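Local coordinates for protein oxalate biosynthetic component 1 (Burkholderia thailandensis, PDB 5IKY) that probably produces oxalate as a bifunctional enzyme that combines a serine hydrolase of the alpha/beta hydrolase fold with an additional lyase activity, at residues A1030-D1035 with F1057-H1062; F995-S1000 with D1067-R1072; V126-Q131 with V165-A170; L134-F139 with T158-D163. All blocks are in the same frame, centred on the assembly; numbering follows the deposited sequence.

Interaction 1: A1030-D1035 with F1057-H1062; sequences ADYRYD and FLLDDH
The hydroxyl end of Tyr1032 lies over the face of the Phe1057 ring: its OH stands 3.1 Å above the plane, over the ring centre, and also donates a hydrogen bond of 2.7 Å to the backbone O of Phe1057. The donor lies above the carbonyl plane, 38° out of it. The two rings form an offset stack, with centroids 4.8 Å apart and planes at 29°; the overlap is made by the hydroxyl end, with Tyr1032 CZ 3.6 Å from Phe1057 CE2. The phenylalanine gets there by a torsion: chi1 of 65° tucks CG in between N and C of its own backbone, which turns the ring back to the same hydroxyl that its carbonyl accepts from. Further along, the side chain of Leu1059 runs across that of Tyr1032, nearly perpendicular to it, with CG over one face of the ring and CD1 3.9 Å from Tyr1032 CB. The backbone N of Tyr1034 lies over the opposite face. Tyr1034, at the centre of an inverse gamma turn, runs alongside Leu1058, its CE1 4.1 Å from Leu1058 CD2, and its OH is bonded to Tyr1074 O. Cys1023 of helix 1015-1025 touches Tyr1032, Phe1057 and Leu1059. The arrangement is a buried aromatic join between two loops of the alpha/beta hydrolase fold, one entering strand 1038-1043 and the other leaving its antiparallel neighbour, strand 1049-1054.

Interaction 2: F995-S1000 with D1067-R1072; sequences FNDVRS and DGHSIR
Asp997 and His1069 both carry CG trans to their backbone N (chi1 -167° for Asp997), and these two extended side chains bring carboxylate and imidazole together from facing loops. ND1 of His1069 donates to both oxygens on their syn sides. The bond to Asp997 OD2, 3.2 Å, is nearly straight at 170° and lies close to the ring plane, whereas the one to Asp997 OD1, 3.0 Å, is bent and its acceptor is tilted out of that plane.

The carboxylate is also fixed from its own segment. Asp997 is the N-cap of helix 998-1002, its OD1 accepting from Ser1000 N at 3.2 Å. A separate side-chain bond joins Ser1000 OG to Asp997 OD2 at 2.7 Å, and both donors sit above the carboxylate plane; Tyr1074 OH adds another bond to OD2. Arg999, extended from CG to NE, lays its CD over a face of the imidazole, 4.3 Å from the ring centroid, a CH-pi contact. Gly1068 brings its backbone close, with its O 3.2 Å from Asp997 CG.

On the far side of the ring, NE2 of His1069 is hydrogen-bonded to Ser935 OG, and His934 meets the imidazole. Ser935 ends strand 929-935, Asp997 follows strand 988-992 and His1069 follows strand 1049-1054, the order of nucleophile, acid and histidine in this fold, consistent with the Ser-His-Asp triad of alpha/beta hydrolases. Held by ND1 against a carboxylate whose OD1 has two donors and OD2 three, the imidazole probably has its orientation set, with NE2 turned to the serine.

Interaction 3: V126-Q131 with V165-A170; sequences VDLVRQ and VERMRA
The guanidinium of Arg167 has Leu128 on one face and Gln131 at its edge. Leu128 CD1 lies 3.5 Å above the plane, nearer the margin of the group than its middle. At the edge, Arg167 NH1 donates to Gln131 OE1, 2.8 Å away, with an N-H...O angle of 157°; the oxygen lies close to the guanidinium plane. The amide itself is turned well away from that plane, and the two side chains are nearly perpendicular. Gln131 comes in with an extended chain, whereas Arg167 bends at chi3 (58°), which folds its planar end across Leu128 and up to the amide. NH2 of Arg167 also faces Asp127 OD2, but at 3.7 Å this is a long salt bridge, and a second long, weak ion pair runs from NH1 to Asp163.

These side chains join helix 126-138 and helix 162-172 of the N-terminal domain, whose segments here are inclined at 138° between their N-to-C directions, their axes 11.0 Å apart at closest. At that spacing the gap is bridged by long side chains, with polar groups on the outer side and Leu128 and Met168 deeper in. Leu128 and Arg167 lie alongside, pointing opposite ways, and the other methyl of the leucine, CD2, reaches the backbone O of Arg167 at 3.8 Å. Leu128 CD2 is also 4.4 Å from Met168 CG. Leu123 touches Leu128 too, while Leu179 of helix 176-181 backs Met168.

Interaction 4: L134-F139 with T158-D163; sequences LQLTTF and TYLSPD
Here the C-terminal end of helix 126-138 packs on strand 156-160, an outermost strand of the small antiparallel sheet in the N-terminal domain; the helix and strand segments run nearly antiparallel, with axes 9.4 Å apart at closest. The methyl CG2 of Thr158 meets two helix residues at once. It lies 3.6 Å from Leu136 CD2 and 3.8 Å from Phe139 CD2, the latter at the edge of the phenylalanine ring. The threonine torsion explains this: CG2 is trans to the backbone N, while OG1, on the other branch (chi1 -69°), is hydrogen-bonded to Trp141 NE1.

Phe139 presents its edge to the strand throughout. Its CE2 is 3.2 Å from Tyr159 O, which lies in the ring plane, so the rim of the ring rather than a face meets the carbonyl. One face of the same ring is taken by Gln135 OE1, 3.2 Å above the plane and away from the ring centre, while Gln135 NE2 is bonded to Pro194 O. One turn earlier in the helix the contact is aliphatic and longer: Leu136 CD2 is 4.4 Å from Leu160 CD2, and Gln135 CB is 4.3 Å from that same methyl.

Around this contact, strand 60-64 pairs with strand 156-160 through the backbones of Thr158 and Leu160. Trp192 of strand 190-192 touches Gln135 and Phe139, and Phe164 of helix 162-172 touches Gln135.

How the interactions relate
The first contacts along the chain use helix 126-138, whose early turns enter interaction 3 and last turns interaction 4. Strand 156-160 closes interaction 4, and helix 162-172 then closes interaction 3 around it; the nested pair touch where Met168 CE packs 3.9 Å from Leu160 CD1. Much later, in the alpha/beta hydrolase part, interaction 2 joins the loop after strand 988-992 to the turn before helix 1071-1076. Nested inside it, interaction 1 joins the loops flanking strands 1038-1043 and 1049-1054, and a probable hydrogen bond, Leu1058 N to Asn996 OD1, 2.9 Å, links the two. The pairs lie in series, the centres of interactions 1 and 3 about 48 Å apart.

Interaction 1: A1030-D1035 with F1057-H1062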
# COMPACT_ATOMS: atom_id res chain seq x y z
N ALA A 1030 6.55 -18.47 -8.65
CA ALA A 1030 5.76 -19.59 -9.16
C ALA A 1030 5.36 -20.57 -8.06
O ALA A 1030 4.43 -21.36 -8.23
CB ALA A 1030 6.53 -20.31 -10.26
N ASP A 1031 6.07 -20.51 -6.94
CA ASP A 1031 5.80 -21.40 -5.82
C ASP A 1031 4.62 -20.91 -4.98
O ASP A 1031 4.02 -21.67 -4.23
CB ASP A 1031 7.04 -21.54 -4.93
CG ASP A 1031 8.22 -22.15 -5.67
OD1 ASP A 1031 8.00 -23.00 -6.55
OD2 ASP A 1031 9.37 -21.76 -5.36
N TYR A 1032 4.31 -19.62 -5.12
CA TYR A 1032 3.32 -18.97 -4.27
C TYR A 1032 1.93 -19.59 -4.34
O TYR A 1032 1.39 -19.85 -5.42
CB TYR A 1032 3.22 -17.48 -4.64
CG TYR A 1032 2.00 -16.80 -4.05
CD1 TYR A 1032 1.96 -16.47 -2.70
CD2 TYR A 1032 0.90 -16.50 -4.83
CE1 TYR A 1032 0.85 -15.85 -2.15
CE2 TYR A 1032 -0.21 -15.89 -4.29
CZ TYR A 1032 -0.23 -15.57 -2.95
OH TYR A 1032 -1.34 -14.95 -2.41
N ARG A 1033 1.35 -19.82 -3.16
CA ARG A 1033 -0.04 -20.21 -3.02
C ARG A 1033 -0.70 -19.36 -1.94
O ARG A 1033 -0.07 -19.04 -0.94
CB ARG A 1033 -0.17 -21.70 -2.67
CG ARG A 1033 0.27 -22.67 -3.76
CD ARG A 1033 0.10 -24.10 -3.27
NE ARG A 1033 0.46 -25.09 -4.28
CZ ARG A 1033 1.70 -25.51 -4.50
NH1 ARG A 1033 2.71 -25.03 -3.78
NH2 ARG A 1033 1.94 -26.42 -5.43
N TYR A 1034 -1.96 -19.00 -2.14
CA TYR A 1034 -2.66 -18.20 -1.13
C TYR A 1034 -3.35 -19.09 -0.09
O TYR A 1034 -4.57 -19.08 0.04
CB TYR A 1034 -3.67 -17.24 -1.79
CG TYR A 1034 -4.60 -17.85 -2.83
CD1 TYR A 1034 -4.20 -17.99 -4.16
CD2 TYR A 1034 -5.89 -18.25 -2.49
CE1 TYR A 1034 -5.05 -18.53 -5.10
CE2 TYR A 1034 -6.74 -18.80 -3.43
CZ TYR A 1034 -6.32 -18.94 -4.74
OH TYR A 1034 -7.16 -19.48 -5.68
N ASP A 1035 -2.55 -19.85 0.65
CA ASP A 1035 -3.06 -20.68 1.74
C ASP A 1035 -3.58 -19.82 2.88
O ASP A 1035 -4.52 -20.21 3.58
CB ASP A 1035 -1.97 -21.62 2.27
CG ASP A 1035 -1.06 -22.13 1.18
OD1 ASP A 1035 -1.57 -22.59 0.14
OD2 ASP A 1035 0.18 -22.11 1.38
N PHE A 1057 -4.48 -12.89 -3.03
CA PHE A 1057 -3.82 -12.06 -4.03
C PHE A 1057 -2.98 -12.93 -4.95
O PHE A 1057 -2.65 -14.06 -4.61
CB PHE A 1057 -2.97 -10.97 -3.36
CG PHE A 1057 -1.80 -11.49 -2.58
CD1 PHE A 1057 -1.95 -11.84 -1.24
CD2 PHE A 1057 -0.56 -11.62 -3.17
CE1 PHE A 1057 -0.87 -12.31 -0.52
CE2 PHE A 1057 0.52 -12.10 -2.45
CZ PHE A 1057 0.37 -12.45 -1.12
N LEU A 1058 -2.64 -12.40 -6.11
CA LEU A 1058 -1.90 -13.16 -7.11
C LEU A 1058 -0.61 -12.47 -7.50
O LEU A 1058 -0.61 -11.29 -7.86
CB LEU A 1058 -2.76 -13.40 -8.35
CG LEU A 1058 -4.15 -13.99 -8.11
CD1 LEU A 1058 -4.89 -14.16 -9.43
CD2 LEU A 1058 -4.06 -15.32 -7.38
N LEU A 1059 0.50 -13.20 -7.44
CA LEU A 1059 1.79 -12.66 -7.84
C LEU A 1059 1.98 -12.79 -9.34
O LEU A 1059 1.49 -13.74 -9.96
CB LEU A 1059 2.93 -13.38 -7.10
CG LEU A 1059 3.06 -13.09 -5.60
CD1 LEU A 1059 4.29 -13.77 -5.03
CD2 LEU A 1059 3.09 -11.59 -5.34
N ASP A 1060 2.69 -11.83 -9.93
CA ASP A 1060 3.04 -11.92 -11.35
C ASP A 1060 4.45 -12.49 -11.48
O ASP A 1060 5.01 -13.00 -10.51
CB ASP A 1060 2.92 -10.54 -12.02
CG ASP A 1060 4.06 -9.61 -11.67
OD1 ASP A 1060 4.71 -9.81 -10.62
OD2 ASP A 1060 4.32 -8.66 -12.44
N ASP A 1061 5.02 -12.40 -12.68
CA ASP A 1061 6.34 -12.96 -12.93
C ASP A 1061 7.44 -12.21 -12.18
O ASP A 1061 8.50 -12.78 -11.89
CB ASP A 1061 6.64 -12.97 -14.43
CG ASP A 1061 5.66 -13.82 -15.21
OD1 ASP A 1061 4.98 -14.67 -14.59
OD2 ASP A 1061 5.57 -13.65 -16.45
N HIS A 1062 7.20 -10.95 -11.87
CA HIS A 1062 8.18 -10.14 -11.16
C HIS A 1062 7.83 -10.02 -9.68
O HIS A 1062 8.31 -9.11 -8.99
CB HIS A 1062 8.29 -8.74 -11.78
CG HIS A 1062 8.50 -8.75 -13.26
ND1 HIS A 1062 9.74 -8.91 -13.83
CD2 HIS A 1062 7.63 -8.62 -14.28
CE1 HIS A 1062 9.63 -8.88 -15.14
NE2 HIS A 1062 8.35 -8.71 -15.45

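Interaction 2: F995-S1000 with D1067-R1072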
# COMPACT_ATOMS: atom_id res chain seq x y z
N PHE A 995 -7.14 -9.47 -4.27
CA PHE A 995 -7.08 -8.04 -3.98
C PHE A 995 -6.48 -7.25 -5.14
O PHE A 995 -6.90 -6.13 -5.42
CB PHE A 995 -6.28 -7.79 -2.70
CG PHE A 995 -5.92 -6.35 -2.48
CD1 PHE A 995 -6.89 -5.43 -2.11
CD2 PHE A 995 -4.61 -5.91 -2.63
CE1 PHE A 995 -6.57 -4.10 -1.90
CE2 PHE A 995 -4.28 -4.59 -2.42
CZ PHE A 995 -5.26 -3.68 -2.05
N ASN A 996 -5.48 -7.83 -5.80
CA ASN A 996 -4.83 -7.16 -6.92
C ASN A 996 -5.56 -7.39 -8.23
O ASN A 996 -5.10 -6.95 -9.29
CB ASN A 996 -3.38 -7.61 -7.04
CG ASN A 996 -3.24 -9.12 -7.07
OD1 ASN A 996 -3.95 -9.83 -6.35
ND2 ASN A 996 -2.35 -9.62 -7.91
N ASP A 997 -6.69 -8.08 -8.17
CA ASP A 997 -7.54 -8.23 -9.34
C ASP A 997 -8.34 -6.94 -9.52
O ASP A 997 -9.50 -6.85 -9.12
CB ASP A 997 -8.47 -9.43 -9.20
CG ASP A 997 -9.14 -9.81 -10.51
OD1 ASP A 997 -9.15 -8.98 -11.45
OD2 ASP A 997 -9.67 -10.94 -10.60
N VAL A 998 -7.70 -5.94 -10.12
CA VAL A 998 -8.27 -4.61 -10.20
C VAL A 998 -9.52 -4.56 -11.08
O VAL A 998 -10.41 -3.74 -10.86
CB VAL A 998 -7.23 -3.59 -10.73
CG1 VAL A 998 -6.09 -3.45 -9.74
CG2 VAL A 998 -6.71 -4.00 -12.10
N ARG A 999 -9.60 -5.46 -12.06
CA ARG A 999 -10.77 -5.49 -12.94
C ARG A 999 -11.97 -6.07 -12.21
O ARG A 999 -13.10 -5.61 -12.39
CB ARG A 999 -10.49 -6.27 -14.22
CG ARG A 999 -11.45 -5.92 -15.35
CD ARG A 999 -11.28 -6.82 -16.56
NE ARG A 999 -12.25 -6.47 -17.60
CZ ARG A 999 -12.66 -7.31 -18.55
NH1 ARG A 999 -12.20 -8.55 -18.60
NH2 ARG A 999 -13.55 -6.90 -19.45
N SER A 1000 -11.72 -7.08 -11.37
CA SER A 1000 -12.77 -7.63 -10.52
C SER A 1000 -13.14 -6.65 -9.41
O SER A 1000 -14.31 -6.53 -9.05
CB SER A 1000 -12.34 -8.96 -9.91
OG SER A 1000 -12.22 -9.96 -10.90
N ASP A 1067 -1.43 -8.07 -13.76
CA ASP A 1067 -2.02 -9.23 -14.41
C ASP A 1067 -2.72 -10.15 -13.40
O ASP A 1067 -2.48 -11.36 -13.37
CB ASP A 1067 -0.95 -10.00 -15.20
CG ASP A 1067 -1.54 -11.04 -16.13
OD1 ASP A 1067 -2.11 -10.65 -17.17
OD2 ASP A 1067 -1.42 -12.25 -15.84
N GLY A 1068 -3.57 -9.56 -12.57
CA GLY A 1068 -4.23 -10.30 -11.51
C GLY A 1068 -5.60 -10.83 -11.86
O GLY A 1068 -6.34 -11.28 -10.99
N HIS A 1069 -5.94 -10.80 -13.15
CA HIS A 1069 -7.25 -11.26 -13.60
C HIS A 1069 -7.15 -12.57 -14.38
O HIS A 1069 -8.17 -13.11 -14.83
CB HIS A 1069 -7.92 -10.18 -14.46
CG HIS A 1069 -9.37 -10.42 -14.70
ND1 HIS A 1069 -10.28 -10.60 -13.68
CD2 HIS A 1069 -10.08 -10.51 -15.85
CE1 HIS A 1069 -11.48 -10.79 -14.19
NE2 HIS A 1069 -11.39 -10.74 -15.50
N SER A 1070 -5.94 -13.08 -14.55
CA SER A 1070 -5.74 -14.30 -15.33
C SER A 1070 -6.29 -15.52 -14.60
O SER A 1070 -5.95 -15.77 -13.44
CB SER A 1070 -4.26 -14.51 -15.64
OG SER A 1070 -3.61 -15.22 -14.61
N ILE A 1071 -7.15 -16.27 -15.28
CA ILE A 1071 -7.77 -17.45 -14.70
C ILE A 1071 -6.71 -18.52 -14.39
O ILE A 1071 -6.89 -19.36 -13.51
CB ILE A 1071 -8.85 -18.03 -15.64
CG1 ILE A 1071 -9.58 -19.21 -14.97
CG2 ILE A 1071 -8.26 -18.44 -16.97
CD1 ILE A 1071 -10.20 -18.86 -13.64
N ARG A 1072 -5.59 -18.46 -15.11
CA ARG A 1072 -4.49 -19.39 -14.90
C ARG A 1072 -3.89 -19.24 -13.50
O ARG A 1072 -3.79 -20.21 -12.76
CB ARG A 1072 -3.41 -19.20 -15.96

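Interaction 3: V126-Q131 with V165-A170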
# COMPACT_ATOMS: atom_id res chain seq x y z
N VAL A 126 16.19 -4.43 36.42
CA VAL A 126 15.47 -4.32 35.15
C VAL A 126 15.91 -3.07 34.40
O VAL A 126 15.82 -3.01 33.17
CB VAL A 126 13.94 -4.30 35.37
CG1 VAL A 126 13.51 -3.02 36.08
CG2 VAL A 126 13.20 -4.46 34.05
N ASP A 127 16.40 -2.07 35.13
CA ASP A 127 16.86 -0.84 34.51
C ASP A 127 18.17 -1.07 33.76
O ASP A 127 18.39 -0.49 32.69
CB ASP A 127 17.04 0.27 35.56
CG ASP A 127 17.48 1.58 34.95
OD1 ASP A 127 16.69 2.18 34.18
OD2 ASP A 127 18.61 2.03 35.23
N LEU A 128 19.02 -1.92 34.32
CA LEU A 128 20.29 -2.27 33.69
C LEU A 128 20.05 -3.02 32.39
O LEU A 128 20.73 -2.78 31.39
CB LEU A 128 21.15 -3.11 34.64
CG LEU A 128 22.47 -3.62 34.06
CD1 LEU A 128 23.43 -2.46 33.81
CD2 LEU A 128 23.10 -4.66 34.98
N VAL A 129 19.09 -3.94 32.40
CA VAL A 129 18.76 -4.74 31.23
C VAL A 129 18.33 -3.85 30.06
O VAL A 129 18.77 -4.05 28.93
CB VAL A 129 17.63 -5.75 31.53
CG1 VAL A 129 17.27 -6.54 30.28
CG2 VAL A 129 18.06 -6.70 32.64
N ARG A 130 17.47 -2.87 30.35
CA ARG A 130 16.99 -1.94 29.33
C ARG A 130 18.13 -1.20 28.66
O ARG A 130 18.20 -1.13 27.43
CB ARG A 130 16.02 -0.93 29.94
CG ARG A 130 14.74 -1.53 30.47
CD ARG A 130 13.70 -0.45 30.67
NE ARG A 130 12.41 -0.99 31.09
CZ ARG A 130 11.92 -0.86 32.31
NH1 ARG A 130 12.61 -0.21 33.24
NH2 ARG A 130 10.74 -1.39 32.61
N GLN A 131 19.02 -0.63 29.47
CA GLN A 131 20.13 0.15 28.95
C GLN A 131 21.05 -0.70 28.09
O GLN A 131 21.62 -0.22 27.11
CB GLN A 131 20.91 0.78 30.11
CG GLN A 131 20.06 1.71 30.97
CD GLN A 131 20.82 2.26 32.16
OE1 GLN A 131 22.05 2.33 32.15
NE2 GLN A 131 20.09 2.65 33.20
N VAL A 165 30.13 -2.40 32.58
CA VAL A 165 30.83 -3.59 33.05
C VAL A 165 30.74 -3.75 34.56
O VAL A 165 30.51 -4.85 35.06
CB VAL A 165 32.31 -3.55 32.62
CG1 VAL A 165 33.01 -4.83 33.04
CG2 VAL A 165 32.42 -3.34 31.12
N GLU A 166 30.93 -2.65 35.29
CA GLU A 166 30.85 -2.66 36.75
C GLU A 166 29.48 -3.12 37.22
O GLU A 166 29.37 -4.07 38.01
CB GLU A 166 31.14 -1.27 37.32
CG GLU A 166 32.50 -0.70 36.96
CD GLU A 166 32.55 0.80 37.17
OE1 GLU A 166 31.58 1.36 37.71
OE2 GLU A 166 33.57 1.42 36.79
N ARG A 167 28.44 -2.44 36.74
CA ARG A 167 27.07 -2.74 37.13
C ARG A 167 26.69 -4.17 36.75
O ARG A 167 25.95 -4.83 37.47
CB ARG A 167 26.12 -1.74 36.50
CG ARG A 167 26.32 -0.31 37.00
CD ARG A 167 25.63 0.70 36.11
NE ARG A 167 24.19 0.46 36.00
CZ ARG A 167 23.41 1.01 35.08
NH1 ARG A 167 23.93 1.84 34.18
NH2 ARG A 167 22.12 0.74 35.05
N MET A 168 27.21 -4.63 35.61
CA MET A 168 27.00 -6.01 35.19
C MET A 168 27.67 -6.97 36.17
O MET A 168 27.06 -7.96 36.60
CB MET A 168 27.53 -6.24 33.78
CG MET A 168 26.45 -6.34 32.72
SD MET A 168 27.11 -6.70 31.08
CE MET A 168 28.07 -5.22 30.76
N ARG A 169 28.91 -6.68 36.53
CA ARG A 169 29.67 -7.51 37.46
C ARG A 169 29.06 -7.48 38.86
O ARG A 169 29.03 -8.49 39.56
CB ARG A 169 31.13 -7.06 37.53
CG ARG A 169 32.07 -8.12 38.08
CD ARG A 169 33.42 -7.53 38.44
NE ARG A 169 33.99 -6.74 37.34
CZ ARG A 169 34.74 -7.24 36.37
NH1 ARG A 169 35.21 -6.45 35.42
NH2 ARG A 169 35.00 -8.54 36.34
N ALA A 170 28.56 -6.31 39.26
CA ALA A 170 27.96 -6.14 40.57
C ALA A 170 26.61 -6.86 40.66
O ALA A 170 26.36 -7.60 41.61
CB ALA A 170 27.80 -4.67 40.89

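Interaction 4: L134-F139 with T158-D163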
# COMPACT_ATOMS: atom_id res chain seq x y z
N LEU A 134 18.99 -1.33 24.93
CA LEU A 134 18.95 -0.09 24.17
C LEU A 134 20.30 0.25 23.55
O LEU A 134 20.36 0.78 22.44
CB LEU A 134 18.47 1.07 25.06
CG LEU A 134 16.97 1.10 25.37
CD1 LEU A 134 16.60 2.35 26.14
CD2 LEU A 134 16.16 0.99 24.09
N GLN A 135 21.38 -0.06 24.26
CA GLN A 135 22.72 0.22 23.73
C GLN A 135 23.06 -0.68 22.55
O GLN A 135 23.55 -0.21 21.53
CB GLN A 135 23.78 0.06 24.82
CG GLN A 135 24.23 1.37 25.43
CD GLN A 135 24.95 2.28 24.45
OE1 GLN A 135 25.36 1.85 23.37
NE2 GLN A 135 25.12 3.54 24.82
N LEU A 136 22.79 -1.98 22.69
CA LEU A 136 23.12 -2.92 21.63
C LEU A 136 22.25 -2.69 20.40
O LEU A 136 22.75 -2.76 19.27
CB LEU A 136 22.97 -4.37 22.13
CG LEU A 136 23.95 -4.78 23.23
CD1 LEU A 136 23.95 -6.28 23.44
CD2 LEU A 136 25.35 -4.29 22.92
N THR A 137 20.97 -2.40 20.60
CA THR A 137 20.08 -2.17 19.46
C THR A 137 20.38 -0.83 18.79
O THR A 137 20.14 -0.67 17.59
CB THR A 137 18.59 -2.21 19.88
OG1 THR A 137 18.36 -1.31 20.97
CG2 THR A 137 18.19 -3.62 20.29
N THR A 138 20.91 0.12 19.55
CA THR A 138 21.39 1.38 18.98
C THR A 138 22.57 1.09 18.07
O THR A 138 22.75 1.74 17.04
CB THR A 138 21.81 2.39 20.08
OG1 THR A 138 20.69 2.69 20.92
CG2 THR A 138 22.32 3.68 19.45
N PHE A 139 23.37 0.10 18.44
CA PHE A 139 24.57 -0.27 17.69
C PHE A 139 24.26 -1.17 16.50
O PHE A 139 25.16 -1.50 15.73
CB PHE A 139 25.58 -0.96 18.60
CG PHE A 139 26.32 -0.01 19.50
CD1 PHE A 139 26.26 1.36 19.30
CD2 PHE A 139 27.10 -0.50 20.54
CE1 PHE A 139 26.95 2.23 20.12
CE2 PHE A 139 27.79 0.37 21.37
CZ PHE A 139 27.72 1.73 21.16
N THR A 158 31.34 -3.70 18.69
CA THR A 158 30.43 -3.30 19.75
C THR A 158 31.16 -3.13 21.07
O THR A 158 31.87 -4.03 21.52
CB THR A 158 29.29 -4.31 19.91
OG1 THR A 158 28.44 -4.27 18.76
CG2 THR A 158 28.47 -4.00 21.15
N TYR A 159 30.98 -1.97 21.69
CA TYR A 159 31.68 -1.64 22.93
C TYR A 159 30.71 -1.27 24.04
O TYR A 159 29.64 -0.70 23.79
CB TYR A 159 32.66 -0.49 22.68
CG TYR A 159 33.29 0.10 23.92
CD1 TYR A 159 32.72 1.18 24.57
CD2 TYR A 159 34.47 -0.43 24.44
CE1 TYR A 159 33.29 1.72 25.70
CE2 TYR A 159 35.05 0.10 25.58
CZ TYR A 159 34.45 1.18 26.20
OH TYR A 159 35.02 1.72 27.33
N LEU A 160 31.08 -1.60 25.27
CA LEU A 160 30.31 -1.19 26.44
C LEU A 160 31.22 -0.50 27.44
O LEU A 160 32.32 -0.98 27.73
CB LEU A 160 29.62 -2.40 27.10
CG LEU A 160 28.47 -3.02 26.31
CD1 LEU A 160 27.92 -4.25 27.03
CD2 LEU A 160 27.37 -2.01 26.08
N SER A 161 30.77 0.64 27.96
CA SER A 161 31.55 1.44 28.89
C SER A 161 31.86 0.70 30.19
O SER A 161 31.15 -0.24 30.55
CB SER A 161 30.82 2.75 29.20
OG SER A 161 29.60 2.49 29.88
N PRO A 162 32.94 1.11 30.88
CA PRO A 162 33.29 0.58 32.20
C PRO A 162 32.08 0.60 33.13
O PRO A 162 31.89 -0.34 33.91
CB PRO A 162 34.36 1.55 32.71
CG PRO A 162 34.83 2.32 31.50
CD PRO A 162 34.04 1.90 30.31
N ASP A 163 31.28 1.65 33.03
CA ASP A 163 30.07 1.80 33.83
C ASP A 163 29.13 0.61 33.63
O ASP A 163 28.56 0.10 34.59
CB ASP A 163 29.36 3.11 33.47
CG ASP A 163 28.50 3.63 34.60
OD1 ASP A 163 29.03 4.38 35.45
OD2 ASP A 163 27.30 3.30 34.63